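Local atomic coordinates of putative pyrazinamidase/nicotinamidase (Streptococcus mutans, PDB entry 3S2S), a protein that probably hydrolyses the amide of nicotinamide or pyrazinamide, as a zinc-binding member of the isochorismatase family. Residues Met135-Tyr140 against Asp168-His173; Asp158-Thr163 against Tyr183-Val188. All coordinates share one frame; numbering follows the deposited sequence.

Contact 1: Met135-Tyr140 against Asp168-His173; sequences MDKRHY and DICVLH. With CAD (cacodylic acid), chain F.
Tyr140 lays one face of its ring against the methyl CG2 of Ile169, a CH-pi contact in which CG2 sits 4.0 Å from the centroid of the Tyr140 ring. With CG turned beside the backbone N (chi1 -53°), the same ring sends its CD2 edge toward the face of His173, an offset edge-to-face pair with planes at 87°; CD2 of Tyr140 is 3.5 Å from CE1 of His173. Both rings are tethered at their polar ends, Tyr140 OH to the carbonyl O of Val210 and His173 NE2 to NE2 of His206, both of the second subunit. SG of Cys170 lies at the edge of the Tyr140 ring and 2.3 Å from AS, the arsenic of the bound cacodylic acid, whose O1 accepts a bond from Cys170 N (2.7 Å). Lys137 curls at its end (chi4 66°) to bring NZ within 3.6 Å of Cys170 SG. Its ammonium is gripped by the carbonyls of His139 and Tyr140 and by salt bridges to Asp43 and Asp87, the latter a zinc ligand. Asp43, Lys137 and Cys170, the last in the first turn of a helix, lie together beside the zinc site, consistent with the Asp-Lys-Cys active site of the isochorismatase-like cysteine hydrolases.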
ATOM      1  N   MET A 135     -13.407  -5.626 -12.709  1.00 17.09           N
ATOM      2  CA  MET A 135     -12.941  -5.667 -11.334  1.00 17.53           C
ATOM      3  C   MET A 135     -14.017  -5.178 -10.404  1.00 20.26           C
ATOM      4  O   MET A 135     -14.464  -4.051 -10.523  1.00 19.69           O
ATOM      5  CB  MET A 135     -11.709  -4.762 -11.147  1.00 20.39           C
ATOM      6  CG  MET A 135     -10.489  -5.310 -11.792  1.00 25.94           C
ATOM      7  SD  MET A 135      -9.135  -4.151 -11.494  1.00 26.02           S
ATOM      8  CE  MET A 135      -7.823  -5.117 -12.242  1.00 23.34           C
ATOM      9  N   ASP A 136     -14.410  -6.006  -9.447  1.00 18.46           N
ATOM     10  CA  ASP A 136     -15.325  -5.548  -8.420  1.00 17.57           C
ATOM     11  C   ASP A 136     -14.590  -4.709  -7.390  1.00 16.39           C
ATOM     12  O   ASP A 136     -13.433  -5.012  -7.028  1.00 19.32           O
ATOM     13  CB  ASP A 136     -15.956  -6.752  -7.698  1.00 18.98           C
ATOM     14  CG  ASP A 136     -16.780  -7.645  -8.627  1.00 27.23           C
ATOM     15  OD1 ASP A 136     -17.560  -7.130  -9.439  1.00 22.88           O
ATOM     16  OD2 ASP A 136     -16.649  -8.881  -8.531  1.00 31.49           O
ATOM     17  N   LYS A 137     -15.250  -3.658  -6.902  1.00 17.12           N
ATOM     18  CA  LYS A 137     -14.632  -2.842  -5.860  1.00 16.59           C
ATOM     19  C   LYS A 137     -15.644  -2.528  -4.778  1.00 17.63           C
ATOM     20  O   LYS A 137     -16.850  -2.599  -5.019  1.00 17.74           O
ATOM     21  CB  LYS A 137     -14.028  -1.542  -6.449  1.00 15.76           C
ATOM     22  CG  LYS A 137     -15.074  -0.512  -6.902  1.00 16.44           C
ATOM     23  CD  LYS A 137     -14.387   0.696  -7.566  1.00 15.57           C
ATOM     24  CE  LYS A 137     -15.392   1.692  -8.138  1.00 18.15           C
ATOM     25  NZ  LYS A 137     -16.198   2.342  -7.063  1.00 18.04           N
ATOM     26  N   ARG A 138     -15.157  -2.176  -3.585  1.00 15.82           N
ATOM     27  CA  ARG A 138     -16.050  -1.855  -2.478  1.00 15.96           C
ATOM     28  C   ARG A 138     -15.887  -0.444  -1.953  1.00 16.81           C
ATOM     29  O   ARG A 138     -16.748   0.043  -1.237  1.00 17.28           O
ATOM     30  CB  ARG A 138     -15.854  -2.846  -1.317  1.00 18.57           C
ATOM     31  CG  ARG A 138     -16.339  -4.245  -1.657  1.00 19.87           C
ATOM     32  CD  ARG A 138     -16.049  -5.231  -0.531  1.00 18.95           C
ATOM     33  NE  ARG A 138     -16.835  -4.974   0.670  1.00 20.02           N
ATOM     34  CZ  ARG A 138     -16.358  -4.392   1.767  1.00 19.19           C
ATOM     35  NH1 ARG A 138     -15.085  -3.964   1.817  1.00 17.64           N
ATOM     36  NH2 ARG A 138     -17.151  -4.222   2.812  1.00 19.71           N
ATOM     37  N   HIS A 139     -14.750   0.194  -2.258  1.00 15.57           N
ATOM     38  CA  HIS A 139     -14.561   1.596  -1.893  1.00 16.73           C
ATOM     39  C   HIS A 139     -14.736   2.443  -3.131  1.00 18.36           C
ATOM     40  O   HIS A 139     -14.944   1.925  -4.230  1.00 17.29           O
ATOM     41  CB  HIS A 139     -13.161   1.849  -1.297  1.00 15.95           C
ATOM     42  CG  HIS A 139     -12.980   1.268   0.072  1.00 18.61           C
ATOM     43  ND1 HIS A 139     -11.732   1.025   0.613  1.00 19.41           N
ATOM     44  CD2 HIS A 139     -13.879   0.872   1.002  1.00 19.48           C
ATOM     45  CE1 HIS A 139     -11.874   0.517   1.828  1.00 21.59           C
ATOM     46  NE2 HIS A 139     -13.167   0.425   2.094  1.00 21.54           N
ATOM     47  N   TYR A 140     -14.615   3.752  -2.976  1.00 15.90           N
ATOM     48  CA  TYR A 140     -14.855   4.631  -4.116  1.00 14.19           C
ATOM     49  C   TYR A 140     -13.736   4.542  -5.165  1.00 15.66           C
ATOM     50  O   TYR A 140     -13.983   4.388  -6.377  1.00 13.95           O
ATOM     51  CB  TYR A 140     -14.997   6.064  -3.600  1.00 14.57           C
ATOM     52  CG  TYR A 140     -16.024   6.211  -2.488  1.00 16.06           C
ATOM     53  CD1 TYR A 140     -17.386   6.011  -2.736  1.00 20.45           C
ATOM     54  CD2 TYR A 140     -15.637   6.604  -1.206  1.00 16.40           C
ATOM     55  CE1 TYR A 140     -18.321   6.169  -1.716  1.00 20.75           C
ATOM     56  CE2 TYR A 140     -16.563   6.759  -0.192  1.00 19.10           C
ATOM     57  CZ  TYR A 140     -17.904   6.555  -0.454  1.00 19.93           C
ATOM     58  OH  TYR A 140     -18.818   6.717   0.572  1.00 22.34           O
ATOM     59  N   ASP A 168     -16.717  13.754  -8.789  1.00 19.82           N
ATOM     60  CA  ASP A 168     -16.217  14.227  -7.498  1.00 20.56           C
ATOM     61  C   ASP A 168     -16.107  13.152  -6.419  1.00 22.67           C
ATOM     62  O   ASP A 168     -15.682  13.456  -5.304  1.00 18.09           O
ATOM     63  CB  ASP A 168     -17.102  15.378  -6.980  1.00 21.31           C
ATOM     64  CG  ASP A 168     -18.555  14.967  -6.839  1.00 25.09           C
ATOM     65  OD1 ASP A 168     -19.124  14.473  -7.834  1.00 24.46           O
ATOM     66  OD2 ASP A 168     -19.126  15.111  -5.732  1.00 26.21           O
ATOM     67  N   ILE A 169     -16.483  11.902  -6.721  1.00 17.44           N
ATOM     68  CA  ILE A 169     -16.337  10.837  -5.733  1.00 16.99           C
ATOM     69  C   ILE A 169     -15.472   9.710  -6.327  1.00 16.95           C
ATOM     70  O   ILE A 169     -14.247   9.708  -6.138  1.00 17.24           O
ATOM     71  CB  ILE A 169     -17.698  10.337  -5.209  1.00 17.95           C
ATOM     72  CG1 ILE A 169     -18.465  11.526  -4.618  1.00 21.43           C
ATOM     73  CG2 ILE A 169     -17.501   9.239  -4.164  1.00 22.84           C
ATOM     74  CD1 ILE A 169     -19.910  11.199  -4.243  1.00 23.95           C
ATOM     75  N   CYS A 170     -16.062   8.770  -7.060  1.00 16.48           N
ATOM     76  CA  CYS A 170     -15.237   7.649  -7.550  1.00 17.13           C
ATOM     77  C   CYS A 170     -14.133   8.026  -8.537  1.00 18.92           C
ATOM     78  O   CYS A 170     -13.023   7.469  -8.500  1.00 16.58           O
ATOM     79  CB  CYS A 170     -16.100   6.493  -8.090  1.00 14.71           C
ATOM     80  SG  CYS A 170     -17.134   5.794  -6.744  1.00 20.90           S
ATOM     81  N   VAL A 171     -14.417   8.974  -9.420  1.00 15.42           N
ATOM     82  CA  VAL A 171     -13.397   9.408 -10.351  1.00 17.88           C
ATOM     83  C   VAL A 171     -12.310  10.142  -9.580  1.00 17.07           C
ATOM     84  O   VAL A 171     -11.131   9.850  -9.748  1.00 17.11           O
ATOM     85  CB  VAL A 171     -14.008  10.302 -11.435  1.00 15.13           C
ATOM     86  CG1 VAL A 171     -12.923  10.842 -12.341  1.00 17.05           C
ATOM     87  CG2 VAL A 171     -15.067   9.498 -12.253  1.00 16.56           C
ATOM     88  N   LEU A 172     -12.702  11.091  -8.725  1.00 14.98           N
ATOM     89  CA  LEU A 172     -11.715  11.826  -7.899  1.00 15.95           C
ATOM     90  C   LEU A 172     -10.849  10.920  -7.016  1.00 17.29           C
ATOM     91  O   LEU A 172      -9.620  11.049  -7.012  1.00 16.44           O
ATOM     92  CB  LEU A 172     -12.417  12.887  -7.038  1.00 16.11           C
ATOM     93  CG  LEU A 172     -11.481  13.747  -6.180  1.00 19.03           C
ATOM     94  CD1 LEU A 172     -10.544  14.508  -7.065  1.00 21.77           C
ATOM     95  CD2 LEU A 172     -12.328  14.716  -5.340  1.00 23.43           C
ATOM     96  N   HIS A 173     -11.466   9.991  -6.282  1.00 15.65           N
ATOM     97  CA  HIS A 173     -10.675   9.121  -5.408  1.00 15.66           C
ATOM     98  C   HIS A 173      -9.727   8.265  -6.245  1.00 15.37           C
ATOM     99  O   HIS A 173      -8.570   8.048  -5.869  1.00 15.34           O
ATOM    100  CB  HIS A 173     -11.572   8.213  -4.584  1.00 16.26           C
ATOM    101  CG  HIS A 173     -12.258   8.902  -3.437  1.00 14.71           C
ATOM    102  ND1 HIS A 173     -12.597   8.241  -2.278  1.00 17.08           N
ATOM    103  CD2 HIS A 173     -12.691  10.175  -3.288  1.00 17.53           C
ATOM    104  CE1 HIS A 173     -13.206   9.083  -1.456  1.00 20.16           C
ATOM    105  NE2 HIS A 173     -13.280  10.263  -2.048  1.00 18.31           N
TER
HETATM  106 AS   CAD F 185     -19.139   6.812  -7.080  0.80 24.59          AS
HETATM  107  C1  CAD F 185     -20.036   5.818  -8.495  1.00 19.95           C
HETATM  108  C2  CAD F 185     -20.200   6.786  -5.409  1.00 26.46           C
HETATM  109  O1  CAD F 185     -18.642   8.298  -7.544  1.00 32.58           O

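Contact 2: Asp158-Thr163 against Tyr183-Val188; sequences DTVVLT and YQIEVV
Thr159 and Gln184 begin a ladder of parallel beta bridges that runs on to Leu162 and Val187. Its backbone bonds follow the parallel pattern, in which one residue of a strand serves two on the other: Val160 N gives to Gln184 O and Val160 O receives Glu186 N, both at 2.9 Å. Gln184 N to Asp158 O opens the series and Leu162 N to Glu186 O continues it, while the last bond, Val188 N to Leu162 O, is weak at 3.3 Å. CA-H...O contacts fill in between, among them Thr159 CA to Gln184 O.

Apolar contacts divide between the two faces. On the face of Val160 and Leu162, the Leu162 methyl CD1 comes 3.9 Å from CG2 of Ile185, and Val160 crosses the Tyr183 side chain at about a right angle. On the other, Val161 CG1 meets Val188 CG2 at 3.6 Å.

Polar ends gather on the Thr159 face. Thr159 OG1, turned beside its own backbone N (chi1 -59°), donates to Asp158 OD1 from above the carboxylate plane, and Glu186 reaches past Thr159 CG2 to a salt bridge with Lys37.

Strand 37-42 pairs with 159-165 along its other edge. Helix 167-180 packs on Val160 and Leu162, completing a beta-alpha-beta unit, while helix 65-77 meets Thr163 and Val188 on the opposite face.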
ATOM      1  N   ASP A 158       1.922   3.594 -17.967  1.00 20.22           N
ATOM      2  CA  ASP A 158       2.336   4.799 -17.269  1.00 22.99           C
ATOM      3  C   ASP A 158       1.252   5.861 -17.185  1.00 19.72           C
ATOM      4  O   ASP A 158       1.392   6.808 -16.423  1.00 21.83           O
ATOM      5  CB  ASP A 158       3.624   5.383 -17.856  1.00 31.67           C
ATOM      6  CG  ASP A 158       3.395   6.140 -19.122  1.00 46.45           C
ATOM      7  OD1 ASP A 158       2.358   5.916 -19.776  1.00 48.47           O
ATOM      8  OD2 ASP A 158       4.267   6.970 -19.465  1.00 57.31           O
ATOM      9  N   THR A 159       0.169   5.679 -17.942  1.00 20.33           N
ATOM     10  CA  THR A 159      -0.901   6.670 -17.995  1.00 19.12           C
ATOM     11  C   THR A 159      -2.255   5.998 -17.841  1.00 18.45           C
ATOM     12  O   THR A 159      -2.536   5.015 -18.538  1.00 19.78           O
ATOM     13  CB  THR A 159      -0.894   7.372 -19.365  1.00 23.04           C
ATOM     14  OG1 THR A 159       0.381   7.993 -19.543  1.00 23.80           O
ATOM     15  CG2 THR A 159      -2.004   8.439 -19.459  1.00 23.72           C
ATOM     16  N   VAL A 160      -3.082   6.517 -16.933  1.00 17.61           N
ATOM     17  CA  VAL A 160      -4.478   6.092 -16.873  1.00 15.86           C
ATOM     18  C   VAL A 160      -5.389   7.176 -17.433  1.00 16.17           C
ATOM     19  O   VAL A 160      -5.166   8.358 -17.183  1.00 18.86           O
ATOM     20  CB  VAL A 160      -4.939   5.689 -15.458  1.00 14.75           C
ATOM     21  CG1 VAL A 160      -4.154   4.416 -14.992  1.00 17.98           C
ATOM     22  CG2 VAL A 160      -4.717   6.828 -14.433  1.00 19.48           C
ATOM     23  N   VAL A 161      -6.398   6.736 -18.178  1.00 16.48           N
ATOM     24  CA  VAL A 161      -7.416   7.595 -18.762  1.00 14.39           C
ATOM     25  C   VAL A 161      -8.701   7.338 -18.004  1.00 16.93           C
ATOM     26  O   VAL A 161      -9.221   6.231 -18.051  1.00 18.25           O
ATOM     27  CB  VAL A 161      -7.589   7.302 -20.241  1.00 19.73           C
ATOM     28  CG1 VAL A 161      -8.596   8.269 -20.856  1.00 21.61           C
ATOM     29  CG2 VAL A 161      -6.232   7.425 -20.949  1.00 20.22           C
ATOM     30  N   LEU A 162      -9.193   8.340 -17.284  1.00 16.04           N
ATOM     31  CA  LEU A 162     -10.342   8.127 -16.403  1.00 17.80           C
ATOM     32  C   LEU A 162     -11.656   8.525 -17.059  1.00 16.87           C
ATOM     33  O   LEU A 162     -11.747   9.596 -17.656  1.00 18.14           O
ATOM     34  CB  LEU A 162     -10.169   8.905 -15.099  1.00 14.64           C
ATOM     35  CG  LEU A 162      -8.849   8.623 -14.374  1.00 15.01           C
ATOM     36  CD1 LEU A 162      -8.847   9.424 -13.075  1.00 17.39           C
ATOM     37  CD2 LEU A 162      -8.700   7.123 -14.083  1.00 17.63           C
ATOM     38  N   THR A 163     -12.653   7.652 -16.955  1.00 14.02           N
ATOM     39  CA  THR A 163     -13.995   7.925 -17.452  1.00 15.11           C
ATOM     40  C   THR A 163     -14.978   7.386 -16.426  1.00 17.35           C
ATOM     41  O   THR A 163     -14.624   6.526 -15.625  1.00 17.61           O
ATOM     42  CB  THR A 163     -14.287   7.171 -18.784  1.00 19.38           C
ATOM     43  OG1 THR A 163     -14.271   5.741 -18.551  1.00 20.06           O
ATOM     44  CG2 THR A 163     -13.262   7.529 -19.868  1.00 17.99           C
ATOM     45  N   TYR A 183       1.155   7.501 -11.482  1.00 16.80           N
ATOM     46  CA  TYR A 183       0.606   7.477 -12.840  1.00 15.93           C
ATOM     47  C   TYR A 183       0.429   8.866 -13.426  1.00 16.75           C
ATOM     48  O   TYR A 183       0.051   9.791 -12.720  1.00 18.97           O
ATOM     49  CB  TYR A 183      -0.756   6.739 -12.892  1.00 15.47           C
ATOM     50  CG  TYR A 183      -0.586   5.261 -12.647  1.00 16.60           C
ATOM     51  CD1 TYR A 183      -0.210   4.415 -13.683  1.00 18.04           C
ATOM     52  CD2 TYR A 183      -0.779   4.724 -11.379  1.00 17.18           C
ATOM     53  CE1 TYR A 183      -0.013   3.049 -13.452  1.00 21.48           C
ATOM     54  CE2 TYR A 183      -0.586   3.358 -11.128  1.00 16.10           C
ATOM     55  CZ  TYR A 183      -0.197   2.537 -12.175  1.00 17.44           C
ATOM     56  OH  TYR A 183       0.022   1.195 -11.942  1.00 17.20           O
ATOM     57  N   GLN A 184       0.680   8.995 -14.725  1.00 17.56           N
ATOM     58  CA  GLN A 184       0.142  10.141 -15.471  1.00 17.62           C
ATOM     59  C   GLN A 184      -1.356   9.930 -15.600  1.00 19.58           C
ATOM     60  O   GLN A 184      -1.823   8.798 -15.710  1.00 20.28           O
ATOM     61  CB  GLN A 184       0.766  10.245 -16.864  1.00 23.01           C
ATOM     62  CG  GLN A 184       2.270  10.327 -16.843  1.00 30.44           C
ATOM     63  CD  GLN A 184       2.760  11.440 -15.968  1.00 43.47           C
ATOM     64  OE1 GLN A 184       2.328  12.593 -16.103  1.00 46.90           O
ATOM     65  NE2 GLN A 184       3.667  11.111 -15.053  1.00 43.72           N
ATOM     66  N   ILE A 185      -2.108  11.020 -15.580  1.00 16.84           N
ATOM     67  CA  ILE A 185      -3.572  10.937 -15.555  1.00 18.79           C
ATOM     68  C   ILE A 185      -4.167  11.791 -16.653  1.00 20.47           C
ATOM     69  O   ILE A 185      -3.773  12.953 -16.829  1.00 19.32           O
ATOM     70  CB  ILE A 185      -4.130  11.458 -14.219  1.00 18.09           C
ATOM     71  CG1 ILE A 185      -3.488  10.708 -13.052  1.00 19.03           C
ATOM     72  CG2 ILE A 185      -5.653  11.362 -14.192  1.00 20.28           C
ATOM     73  CD1 ILE A 185      -3.752  11.374 -11.696  1.00 21.35           C
ATOM     74  N   GLU A 186      -5.080  11.201 -17.417  1.00 16.36           N
ATOM     75  CA  GLU A 186      -5.909  11.952 -18.349  1.00 18.10           C
ATOM     76  C   GLU A 186      -7.344  11.776 -17.887  1.00 23.67           C
ATOM     77  O   GLU A 186      -7.712  10.717 -17.370  1.00 22.82           O
ATOM     78  CB  GLU A 186      -5.726  11.427 -19.774  1.00 21.71           C
ATOM     79  CG  GLU A 186      -4.295  11.541 -20.260  1.00 23.84           C
ATOM     80  CD  GLU A 186      -4.093  11.075 -21.699  1.00 32.00           C
ATOM     81  OE1 GLU A 186      -4.840  10.192 -22.156  1.00 31.65           O
ATOM     82  OE2 GLU A 186      -3.186  11.609 -22.387  1.00 38.54           O
ATOM     83  N   VAL A 187      -8.147  12.821 -18.039  1.00 19.75           N
ATOM     84  CA  VAL A 187      -9.571  12.706 -17.757  1.00 21.43           C
ATOM     85  C   VAL A 187     -10.322  13.157 -18.990  1.00 23.13           C
ATOM     86  O   VAL A 187     -10.054  14.230 -19.532  1.00 22.79           O
ATOM     87  CB  VAL A 187      -9.983  13.594 -16.578  1.00 21.94           C
ATOM     88  CG1 VAL A 187     -11.485  13.443 -16.306  1.00 26.81           C
ATOM     89  CG2 VAL A 187      -9.166  13.237 -15.344  1.00 26.29           C
ATOM     90  N   VAL A 188     -11.263  12.350 -19.459  1.00 22.51           N
ATOM     91  CA  VAL A 188     -11.983  12.715 -20.673  1.00 21.99           C
ATOM     92  C   VAL A 188     -13.227  13.492 -20.259  1.00 24.71           C
ATOM     93  O   VAL A 188     -14.156  12.915 -19.710  1.00 19.10           O
ATOM     94  CB  VAL A 188     -12.393  11.456 -21.463  1.00 26.11           C
ATOM     95  CG1 VAL A 188     -13.167  11.828 -22.756  1.00 24.90           C
ATOM     96  CG2 VAL A 188     -11.158  10.597 -21.763  1.00 24.86           C
TER

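Followed from the N terminus, the chain leaves strand 132-137 through Met135-Tyr140, passes helix 148-154 and enters strand 159-165 at Asp158-Thr163. It then turns into helix 167-180, where Asp168-His173 closes contact 1 over 27 intervening residues, and goes on to Tyr183-Val188, which closes contact 2 over 19. The two loops therefore cross rather than nest. Contact 1 joins the end of one strand to the start of a helix at the pocket; contact 2 zips together the strands that flank that helix in sequence. Their centres lie about 15 Å apart, yet they touch where Val171 O packs on Leu162 CD1, so helix and sheet link the two.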